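Local coordinates for protein pyruvate carboxylase n-terminal domain (PDB 1ULZ) that is the biotin carboxylase subunit of a pyruvate carboxylase, a biotin-dependent enzyme component built around an ATP-grasp fold, at residues A[422-427]-A[444-449]; A[219-224]-A[320-325]; A[152-157]-A[196-201]. The protein carries 1 engineered substitution. All blocks are in the same frame, centred on the assembly; numbering follows the deposited sequence.

Interaction 1 of 3, residues A[422-427]-A[444-449]; sequences INIMKE and PEVFEY
Asn423 ties the end of a helix to the chain's C-terminal tail through a single amide nitrogen. Its ND2 donates to Val446 O at 2.8 Å with an N-H...O angle of 150°, approaching from above the carbonyl plane. The same nitrogen makes a second, weak bond to Glu448 O at 3.3 Å, so one side chain grips two carbonyls of the short 3-10 turn and its exit. ND2 also lies 3.5 Å from Tyr449 CD2. With Tyr449 CG between its backbone N and carbonyl carbon (chi1 52°), the ring folds back beside the amide, and Val446 O meets its edge in plane.

Next to these bonds Val446 makes the apolar part of the contact. Val446 CB sits 3.9 Å from Asn423 CB and 4.2 Å from Ile424 CG1, while Val446 CG1 reaches Glu427 CG at 4.1 Å. Beside it two carboxylates come close, Glu427 OE1 and Glu445 OE2 being 3.9 Å apart with planes steeply turned to each other. Any repulsion is probably eased on the Glu427 side, where OE1 takes the backbone N of Asp429, and OE2 that of Phe430 as well as the Tyr439 hydroxyl. Glu427, the first residue past helix 418-426, is thus the N-cap of helix 428-432, and the tail's 3-10 turn is clasped where two consecutive helices of the biotin carboxylase C-terminal domain meet at a capped turn.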
loop_
_atom_site.group_PDB
_atom_site.type_symbol
_atom_site.label_atom_id
_atom_site.label_comp_id
_atom_site.label_asym_id
_atom_site.label_seq_id
_atom_site.Cartn_x
_atom_site.Cartn_y
_atom_site.Cartn_z
ATOM N N ILE A 422 -17.438 -6.794 -7.343
ATOM C CA ILE A 422 -16.857 -8.091 -7.683
ATOM C C ILE A 422 -17.347 -8.548 -9.061
ATOM O O ILE A 422 -16.555 -8.997 -9.885
ATOM C CB ILE A 422 -17.204 -9.169 -6.609
ATOM C CG1 ILE A 422 -16.571 -8.785 -5.268
ATOM C CG2 ILE A 422 -16.706 -10.536 -7.049
ATOM C CD1 ILE A 422 -16.827 -9.772 -4.138
ATOM N N ASN A 423 -18.644 -8.419 -9.323
ATOM C CA ASN A 423 -19.176 -8.827 -10.620
ATOM C C ASN A 423 -18.571 -8.003 -11.766
ATOM O O ASN A 423 -18.273 -8.538 -12.838
ATOM C CB ASN A 423 -20.705 -8.709 -10.656
ATOM C CG ASN A 423 -21.402 -9.822 -9.892
ATOM O OD1 ASN A 423 -20.914 -10.950 -9.835
ATOM N ND2 ASN A 423 -22.563 -9.513 -9.320
ATOM N N ILE A 424 -18.390 -6.705 -11.545
ATOM C CA ILE A 424 -17.809 -5.853 -12.576
ATOM C C ILE A 424 -16.406 -6.341 -12.911
ATOM O O ILE A 424 -16.035 -6.423 -14.080
ATOM C CB ILE A 424 -17.739 -4.368 -12.124
ATOM C CG1 ILE A 424 -19.154 -3.814 -11.933
ATOM C CG2 ILE A 424 -16.995 -3.536 -13.157
ATOM C CD1 ILE A 424 -19.200 -2.367 -11.486
ATOM N N MET A 425 -15.628 -6.674 -11.884
ATOM C CA MET A 425 -14.264 -7.152 -12.091
ATOM C C MET A 425 -14.251 -8.461 -12.878
ATOM O O MET A 425 -13.268 -8.771 -13.546
ATOM C CB MET A 425 -13.550 -7.370 -10.746
ATOM C CG MET A 425 -13.402 -6.132 -9.872
ATOM S SD MET A 425 -12.438 -4.838 -10.663
ATOM C CE MET A 425 -13.587 -3.454 -10.596
ATOM N N LYS A 426 -15.338 -9.227 -12.787
ATOM C CA LYS A 426 -15.449 -10.505 -13.500
ATOM C C LYS A 426 -16.047 -10.346 -14.892
ATOM O O LYS A 426 -15.939 -11.246 -15.724
ATOM C CB LYS A 426 -16.352 -11.486 -12.747
ATOM C CG LYS A 426 -15.834 -12.012 -11.437
ATOM C CD LYS A 426 -16.844 -12.995 -10.854
ATOM C CE LYS A 426 -16.347 -13.592 -9.546
ATOM N NZ LYS A 426 -17.378 -14.479 -8.945
ATOM N N GLU A 427 -16.687 -9.208 -15.138
ATOM C CA GLU A 427 -17.345 -8.973 -16.411
ATOM C C GLU A 427 -16.402 -8.894 -17.607
ATOM O O GLU A 427 -15.388 -8.191 -17.595
ATOM C CB GLU A 427 -18.229 -7.720 -16.308
ATOM C CG GLU A 427 -19.312 -7.634 -17.381
ATOM C CD GLU A 427 -18.776 -7.109 -18.695
ATOM O OE1 GLU A 427 -19.248 -7.553 -19.759
ATOM O OE2 GLU A 427 -17.882 -6.236 -18.662
ATOM N N PRO A 444 -26.734 -5.131 -17.092
ATOM C CA PRO A 444 -27.615 -5.415 -15.950
ATOM C C PRO A 444 -27.219 -6.711 -15.243
ATOM O O PRO A 444 -27.608 -6.964 -14.101
ATOM C CB PRO A 444 -28.997 -5.496 -16.595
ATOM C CG PRO A 444 -28.684 -6.031 -17.978
ATOM C CD PRO A 444 -27.469 -5.228 -18.367
ATOM N N GLU A 445 -26.428 -7.522 -15.933
ATOM C CA GLU A 445 -25.957 -8.789 -15.394
ATOM C C GLU A 445 -25.058 -8.641 -14.158
ATOM O O GLU A 445 -24.963 -9.563 -13.348
ATOM C CB GLU A 445 -25.210 -9.552 -16.488
ATOM C CG GLU A 445 -24.427 -8.629 -17.407
ATOM C CD GLU A 445 -23.150 -9.259 -17.922
ATOM O OE1 GLU A 445 -22.500 -9.993 -17.136
ATOM O OE2 GLU A 445 -22.784 -9.008 -19.098
ATOM N N VAL A 446 -24.395 -7.497 -14.001
ATOM C CA VAL A 446 -23.519 -7.324 -12.842
ATOM C C VAL A 446 -24.278 -7.105 -11.540
ATOM O O VAL A 446 -23.688 -7.175 -10.456
ATOM C CB VAL A 446 -22.512 -6.158 -13.036
ATOM C CG1 VAL A 446 -21.589 -6.464 -14.211
ATOM C CG2 VAL A 446 -23.254 -4.845 -13.246
ATOM N N PHE A 447 -25.582 -6.849 -11.637
ATOM C CA PHE A 447 -26.397 -6.644 -10.444
ATOM C C PHE A 447 -27.004 -7.961 -9.946
ATOM O O PHE A 447 -27.654 -8.003 -8.897
ATOM C CB PHE A 447 -27.526 -5.643 -10.712
ATOM C CG PHE A 447 -27.050 -4.270 -11.110
ATOM C CD1 PHE A 447 -26.656 -4.006 -12.411
ATOM C CD2 PHE A 447 -27.024 -3.238 -10.186
ATOM C CE1 PHE A 447 -26.250 -2.727 -12.787
ATOM C CE2 PHE A 447 -26.619 -1.964 -10.553
ATOM C CZ PHE A 447 -26.233 -1.708 -11.855
ATOM N N GLU A 448 -26.802 -9.035 -10.700
ATOM C CA GLU A 448 -27.335 -10.333 -10.303
ATOM C C GLU A 448 -26.353 -10.998 -9.343
ATOM O O GLU A 448 -25.238 -11.356 -9.736
ATOM C CB GLU A 448 -27.543 -11.220 -11.537
ATOM C CG GLU A 448 -28.674 -10.746 -12.463
ATOM C CD GLU A 448 -28.734 -11.523 -13.782
ATOM O OE1 GLU A 448 -29.675 -11.278 -14.584
ATOM O OE2 GLU A 448 -27.838 -12.372 -14.021
ATOM N N TYR A 449 -26.748 -11.145 -8.082
ATOM C CA TYR A 449 -25.875 -11.785 -7.102
ATOM C C TYR A 449 -26.594 -12.293 -5.856
ATOM O O TYR A 449 -27.577 -11.703 -5.400
ATOM C CB TYR A 449 -24.725 -10.841 -6.706
ATOM C CG TYR A 449 -25.130 -9.453 -6.251
ATOM C CD1 TYR A 449 -25.592 -9.225 -4.962
ATOM C CD2 TYR A 449 -25.006 -8.365 -7.108
ATOM C CE1 TYR A 449 -25.912 -7.942 -4.535
ATOM C CE2 TYR A 449 -25.322 -7.087 -6.695
ATOM C CZ TYR A 449 -25.771 -6.879 -5.411
ATOM O OH TYR A 449 -26.070 -5.600 -5.010
#

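Interaction 2 of 3, residues A[219-224]-A[320-325]; sequences NVIHLG and LTIKQE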
loop_
_atom_site.group_PDB
_atom_site.type_symbol
_atom_site.label_atom_id
_atom_site.label_comp_id
_atom_site.label_asym_id
_atom_site.label_seq_id
_atom_site.Cartn_x
_atom_site.Cartn_y
_atom_site.Cartn_z
ATOM N N ASN A 219 5.215 27.213 -11.411
ATOM C CA ASN A 219 5.407 25.854 -11.901
ATOM C C ASN A 219 4.098 25.094 -11.750
ATOM O O ASN A 219 3.608 24.885 -10.639
ATOM C CB ASN A 219 6.541 25.135 -11.153
ATOM C CG ASN A 219 6.811 23.722 -11.699
ATOM O OD1 ASN A 219 6.877 23.507 -12.917
ATOM N ND2 ASN A 219 6.975 22.756 -10.794
ATOM N N VAL A 220 3.518 24.715 -12.882
ATOM C CA VAL A 220 2.268 23.968 -12.890
ATOM C C VAL A 220 2.474 22.713 -13.725
ATOM O O VAL A 220 2.872 22.787 -14.885
ATOM C CB VAL A 220 1.103 24.796 -13.495
ATOM C CG1 VAL A 220 -0.185 23.974 -13.473
ATOM C CG2 VAL A 220 0.913 26.086 -12.715
ATOM N N ILE A 221 2.224 21.558 -13.123
ATOM C CA ILE A 221 2.387 20.301 -13.830
ATOM C C ILE A 221 1.094 19.496 -13.772
ATOM O O ILE A 221 0.186 19.822 -13.011
ATOM C CB ILE A 221 3.520 19.464 -13.211
ATOM C CG1 ILE A 221 3.144 19.049 -11.787
ATOM C CG2 ILE A 221 4.815 20.278 -13.181
ATOM C CD1 ILE A 221 4.201 18.209 -11.097
ATOM N N HIS A 222 1.002 18.459 -14.594
ATOM C CA HIS A 222 -0.178 17.609 -14.574
ATOM C C HIS A 222 0.300 16.216 -14.161
ATOM O O HIS A 222 1.454 15.848 -14.418
ATOM C CB HIS A 222 -0.849 17.574 -15.957
ATOM C CG HIS A 222 -0.090 16.794 -16.984
ATOM N ND1 HIS A 222 -0.194 15.424 -17.106
ATOM C CD2 HIS A 222 0.803 17.189 -17.923
ATOM C CE1 HIS A 222 0.606 15.010 -18.074
ATOM N NE2 HIS A 222 1.223 16.061 -18.586
ATOM N N LEU A 223 -0.563 15.458 -13.494
ATOM C CA LEU A 223 -0.194 14.113 -13.078
ATOM C C LEU A 223 -1.019 13.101 -13.863
ATOM O O LEU A 223 -1.592 12.168 -13.297
ATOM C CB LEU A 223 -0.416 13.916 -11.572
ATOM C CG LEU A 223 0.321 14.842 -10.592
ATOM C CD1 LEU A 223 0.389 14.161 -9.230
ATOM C CD2 LEU A 223 1.722 15.150 -11.080
ATOM N N GLY A 224 -1.090 13.303 -15.173
ATOM C CA GLY A 224 -1.834 12.384 -16.013
ATOM C C GLY A 224 -3.338 12.448 -15.842
ATOM O O GLY A 224 -3.864 13.307 -15.131
ATOM N N LEU A 320 7.186 23.785 -6.002
ATOM C CA LEU A 320 6.923 22.429 -6.468
ATOM C C LEU A 320 8.209 21.967 -7.155
ATOM O O LEU A 320 8.502 22.374 -8.272
ATOM C CB LEU A 320 5.755 22.427 -7.461
ATOM C CG LEU A 320 5.371 21.080 -8.085
ATOM C CD1 LEU A 320 5.123 20.042 -6.993
ATOM C CD2 LEU A 320 4.132 21.262 -8.947
ATOM N N THR A 321 8.977 21.118 -6.485
ATOM C CA THR A 321 10.244 20.660 -7.043
ATOM C C THR A 321 10.139 19.486 -8.009
ATOM O O THR A 321 11.001 18.614 -8.030
ATOM C CB THR A 321 11.225 20.290 -5.922
ATOM O OG1 THR A 321 10.656 19.255 -5.113
ATOM C CG2 THR A 321 11.523 21.518 -5.049
ATOM N N ILE A 322 9.082 19.473 -8.812
ATOM C CA ILE A 322 8.875 18.413 -9.796
ATOM C C ILE A 322 8.651 19.038 -11.167
ATOM O O ILE A 322 7.752 19.857 -11.332
ATOM C CB ILE A 322 7.625 17.565 -9.473
ATOM C CG1 ILE A 322 7.736 16.954 -8.075
ATOM C CG2 ILE A 322 7.465 16.470 -10.517
ATOM C CD1 ILE A 322 6.528 16.098 -7.691
ATOM N N LYS A 323 9.471 18.664 -12.144
ATOM C CA LYS A 323 9.310 19.189 -13.499
ATOM C C LYS A 323 8.395 18.219 -14.243
ATOM O O LYS A 323 8.337 17.044 -13.896
ATOM C CB LYS A 323 10.664 19.264 -14.214
ATOM C CG LYS A 323 11.707 20.162 -13.556
ATOM C CD LYS A 323 13.011 20.134 -14.371
ATOM C CE LYS A 323 14.141 20.906 -13.688
ATOM N NZ LYS A 323 14.532 20.297 -12.376
ATOM N N GLN A 324 7.694 18.695 -15.266
ATOM C CA GLN A 324 6.781 17.834 -16.019
ATOM C C GLN A 324 7.464 16.580 -16.560
ATOM O O GLN A 324 6.863 15.502 -16.612
ATOM C CB GLN A 324 6.157 18.603 -17.183
ATOM C CG GLN A 324 5.046 17.839 -17.878
ATOM C CD GLN A 324 3.899 17.514 -16.937
ATOM O OE1 GLN A 324 3.209 18.408 -16.451
ATOM N NE2 GLN A 324 3.698 16.233 -16.670
ATOM N N GLU A 325 8.724 16.726 -16.962
ATOM C CA GLU A 325 9.474 15.605 -17.506
ATOM C C GLU A 325 9.742 14.538 -16.455
ATOM O O GLU A 325 10.016 13.392 -16.799
ATOM C CB GLU A 325 10.796 16.095 -18.088
ATOM C CG GLU A 325 11.719 16.687 -17.044
ATOM C CD GLU A 325 12.851 17.474 -17.656
ATOM O OE1 GLU A 325 13.723 16.858 -18.309
ATOM O OE2 GLU A 325 12.864 18.714 -17.491
HETATM O O HOH W 1 7.389 21.437 -15.374
#
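Gln324, Ile221 and Asn219 carry the contact between the start of strand 220-232, which lies in the large antiparallel sheet and within the ATP-grasp region of the chain, and the loop that follows helix 307-315. Gln324 imitates a neighbouring strand with its side-chain amide. Gln324 OE1 accepts from His222 N at 2.9 Å on an in-plane lone pair, and Gln324 NE2 donates to His222 O at 3.2 Å. Both bonds are nearly straight, so the amide is fixed against rotation. It also lies almost parallel to the His222 imidazole, the planes 14° apart, with NE2 over one face and toward the rim. The ring is steadied in turn by Gly224 N donating to ND1 and by Glu252 bonded to NE2.

Ile221 fills the apolar middle. Its CG1 takes the position between backbone N and carbonyl carbon (chi1 65°), which sends CD1 toward the loop. There Leu320 meets it tip to tip, Leu320 CD2 lying 3.7 Å from Ile221 CG1, while Ile322 crosses at about a right angle, with Ile322 CG2 3.7 Å from Ile221 CD1. Trp310 of helix 307-315 touches both Leu320 and Ile322 from outside the contact.

Asn219 closes the other end. Its ND2 donates to Ile322 O at 3.0 Å in the plane of its own amide, and more weakly to Leu320 O. Its OD1 accepts a 3.3 Å bond from a water, and that water accepts from Gln324 N at 2.8 Å.

Interaction 3 of 3, residues A[152-157]-A[196-201]; sequences YPVLLK and LLLEKF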
loop_
_atom_site.group_PDB
_atom_site.type_symbol
_atom_site.label_atom_id
_atom_site.label_comp_id
_atom_site.label_asym_id
_atom_site.label_seq_id
_atom_site.Cartn_x
_atom_site.Cartn_y
_atom_site.Cartn_z
ATOM N N TYR A 152 -21.578 14.694 -37.839
ATOM C CA TYR A 152 -22.734 14.033 -37.228
ATOM C C TYR A 152 -22.292 12.860 -36.357
ATOM O O TYR A 152 -21.238 12.267 -36.586
ATOM C CB TYR A 152 -23.690 13.500 -38.301
ATOM C CG TYR A 152 -24.541 14.554 -38.971
ATOM C CD1 TYR A 152 -24.065 15.272 -40.061
ATOM C CD2 TYR A 152 -25.822 14.829 -38.513
ATOM C CE1 TYR A 152 -24.845 16.231 -40.677
ATOM C CE2 TYR A 152 -26.610 15.790 -39.122
ATOM C CZ TYR A 152 -26.117 16.488 -40.203
ATOM O OH TYR A 152 -26.891 17.448 -40.813
ATOM N N PRO A 153 -23.116 12.483 -35.368
ATOM C CA PRO A 153 -24.408 13.094 -35.043
ATOM C C PRO A 153 -24.310 14.425 -34.304
ATOM O O PRO A 153 -23.274 14.760 -33.738
ATOM C CB PRO A 153 -25.085 12.021 -34.197
ATOM C CG PRO A 153 -23.918 11.418 -33.453
ATOM C CD PRO A 153 -22.888 11.275 -34.548
ATOM N N VAL A 154 -25.408 15.172 -34.309
ATOM C CA VAL A 154 -25.469 16.458 -33.627
ATOM C C VAL A 154 -26.746 16.544 -32.789
ATOM O O VAL A 154 -27.654 15.724 -32.943
ATOM C CB VAL A 154 -25.441 17.632 -34.635
ATOM C CG1 VAL A 154 -24.142 17.601 -35.428
ATOM C CG2 VAL A 154 -26.644 17.551 -35.572
ATOM N N LEU A 155 -26.808 17.534 -31.906
ATOM C CA LEU A 155 -27.960 17.725 -31.034
ATOM C C LEU A 155 -28.628 19.076 -31.292
ATOM O O LEU A 155 -27.954 20.096 -31.412
ATOM C CB LEU A 155 -27.532 17.680 -29.560
ATOM C CG LEU A 155 -26.680 16.527 -29.035
ATOM C CD1 LEU A 155 -26.307 16.817 -27.583
ATOM C CD2 LEU A 155 -27.436 15.208 -29.143
ATOM N N LEU A 156 -29.954 19.073 -31.363
ATOM C CA LEU A 156 -30.719 20.298 -31.575
ATOM C C LEU A 156 -31.613 20.474 -30.352
ATOM O O LEU A 156 -32.247 19.517 -29.914
ATOM C CB LEU A 156 -31.581 20.169 -32.831
ATOM C CG LEU A 156 -32.454 21.360 -33.221
ATOM C CD1 LEU A 156 -31.576 22.546 -33.579
ATOM C CD2 LEU A 156 -33.343 20.973 -34.406
ATOM N N LYS A 157 -31.661 21.678 -29.789
ATOM C CA LYS A 157 -32.508 21.901 -28.623
ATOM C C LYS A 157 -33.000 23.333 -28.491
ATOM O O LYS A 157 -32.255 24.284 -28.725
ATOM C CB LYS A 157 -31.778 21.493 -27.339
ATOM C CG LYS A 157 -30.641 22.409 -26.911
ATOM C CD LYS A 157 -29.910 21.812 -25.697
ATOM C CE LYS A 157 -28.971 22.816 -25.020
ATOM N NZ LYS A 157 -29.518 23.250 -23.682
ATOM N N LEU A 196 -33.091 28.066 -30.869
ATOM C CA LEU A 196 -32.517 26.752 -31.105
ATOM C C LEU A 196 -30.999 26.778 -31.119
ATOM O O LEU A 196 -30.388 27.632 -31.757
ATOM C CB LEU A 196 -33.024 26.188 -32.433
ATOM C CG LEU A 196 -34.541 26.062 -32.576
ATOM C CD1 LEU A 196 -34.877 25.432 -33.928
ATOM C CD2 LEU A 196 -35.086 25.215 -31.448
ATOM N N LEU A 197 -30.405 25.827 -30.406
ATOM C CA LEU A 197 -28.959 25.695 -30.334
ATOM C C LEU A 197 -28.599 24.327 -30.908
ATOM O O LEU A 197 -29.383 23.382 -30.800
ATOM C CB LEU A 197 -28.491 25.763 -28.875
ATOM C CG LEU A 197 -28.782 27.019 -28.049
ATOM C CD1 LEU A 197 -28.370 26.771 -26.600
ATOM C CD2 LEU A 197 -28.027 28.215 -28.621
ATOM N N LEU A 198 -27.429 24.224 -31.529
ATOM C CA LEU A 198 -26.964 22.955 -32.082
ATOM C C LEU A 198 -25.638 22.641 -31.379
ATOM O O LEU A 198 -24.866 23.548 -31.072
ATOM C CB LEU A 198 -26.733 23.059 -33.597
ATOM C CG LEU A 198 -26.598 21.714 -34.325
ATOM C CD1 LEU A 198 -27.970 21.076 -34.439
ATOM C CD2 LEU A 198 -26.007 21.897 -35.713
ATOM N N GLU A 199 -25.378 21.365 -31.126
ATOM C CA GLU A 199 -24.150 20.949 -30.454
ATOM C C GLU A 199 -23.731 19.586 -30.982
ATOM O O GLU A 199 -24.568 18.787 -31.370
ATOM C CB GLU A 199 -24.397 20.855 -28.939
ATOM C CG GLU A 199 -23.243 20.282 -28.124
ATOM C CD GLU A 199 -23.704 19.689 -26.789
ATOM O OE1 GLU A 199 -24.420 20.392 -26.036
ATOM O OE2 GLU A 199 -23.352 18.518 -26.499
ATOM N N LYS A 200 -22.432 19.315 -31.002
ATOM C CA LYS A 200 -21.961 18.019 -31.463
ATOM C C LYS A 200 -22.388 16.995 -30.412
ATOM O O LYS A 200 -22.297 17.267 -29.214
ATOM C CB LYS A 200 -20.440 18.027 -31.586
ATOM C CG LYS A 200 -19.867 16.844 -32.344
ATOM C CD LYS A 200 -18.341 16.876 -32.287
ATOM C CE LYS A 200 -17.725 15.983 -33.344
ATOM N NZ LYS A 200 -18.144 14.569 -33.201
ATOM N N PHE A 201 -22.868 15.835 -30.857
ATOM C CA PHE A 201 -23.305 14.771 -29.953
ATOM C C PHE A 201 -22.144 13.817 -29.695
ATOM O O PHE A 201 -21.686 13.135 -30.614
ATOM C CB PHE A 201 -24.465 13.975 -30.576
ATOM C CG PHE A 201 -25.009 12.872 -29.686
ATOM C CD1 PHE A 201 -25.711 11.806 -30.233
ATOM C CD2 PHE A 201 -24.855 12.922 -28.309
ATOM C CE1 PHE A 201 -26.250 10.816 -29.429
ATOM C CE2 PHE A 201 -25.394 11.932 -27.493
ATOM C CZ PHE A 201 -26.095 10.876 -28.055
HETATM O O HOH W 2 -20.678 13.632 -33.430
#
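Strands 154-157 and 196-200 run antiparallel, their axes 4.5 Å apart at closest approach, with Leu155-Glu199 and Lys157-Leu197 as hydrogen-bonded pairs and Val154-Lys200 and Leu156-Leu198 as non-hydrogen-bonded ones. The pairing extends past the strands: Phe201 N donates to Pro153 O at 3.1 Å, just after a cis peptide bond.

On the face that carries Leu155, the leucine lies alongside Glu199, both pointing the same way, and its CD1 approaches Glu199 OE2 at 3.6 Å. Its other branch, CD2, sits over one face of the Phe201 ring, 3.4 Å from Phe201 CG. The ring is brought there by Phe201 CG standing opposite its own backbone N (chi1 -178°), and Pro153 CG touches it obliquely, 3.7 Å from Phe201 CD1. Ile169 of strand 168-170 contacts both Leu155 and Phe201. That strand flanks 154-158 on the other side, making a three-stranded antiparallel sheet backed by helices 140-150 and 173-189, consistent with the mobile B-domain lid known in ATP-grasp enzymes.

On the face of Leu156 and Leu198 the contacts across the strands are aliphatic. Leu198 CD1 meets Val154 CG2 at 3.9 Å and Leu156 CD1 at 4.0 Å, and Leu196 CB also touches Leu156. Leu146 of helix 140-150 packs on Leu198, whereas Asn179 and Tyr180 of helix 173-189 touch Leu156 and Leu196 respectively. At the Pro153-Phe201 end, one water donates to Pro153 O and Phe201 O and accepts a 2.7 Å bond from Lys200 NZ.

How the interactions relate
Along the chain the contacts come in series, interaction 3 first, then interaction 2, then interaction 1, and none encloses another. Their centres form a nearly equal-sided triangle, 34 to 38 Å apart, and even the nearest atoms of any two are about 19 Å or more from each other. Interactions 2 and 3 both lie in the ATP-grasp region, but strand 220-232 is part of the large antiparallel beta-sheet, while 154-158 and 196-200 are in the small three-stranded one. Interaction 1 is instead helix-to-tail, near the C terminus. The three thus sit in separate places: the large beta-sheet links the ATP-grasp and C-terminal regions, whereas the small one stands apart.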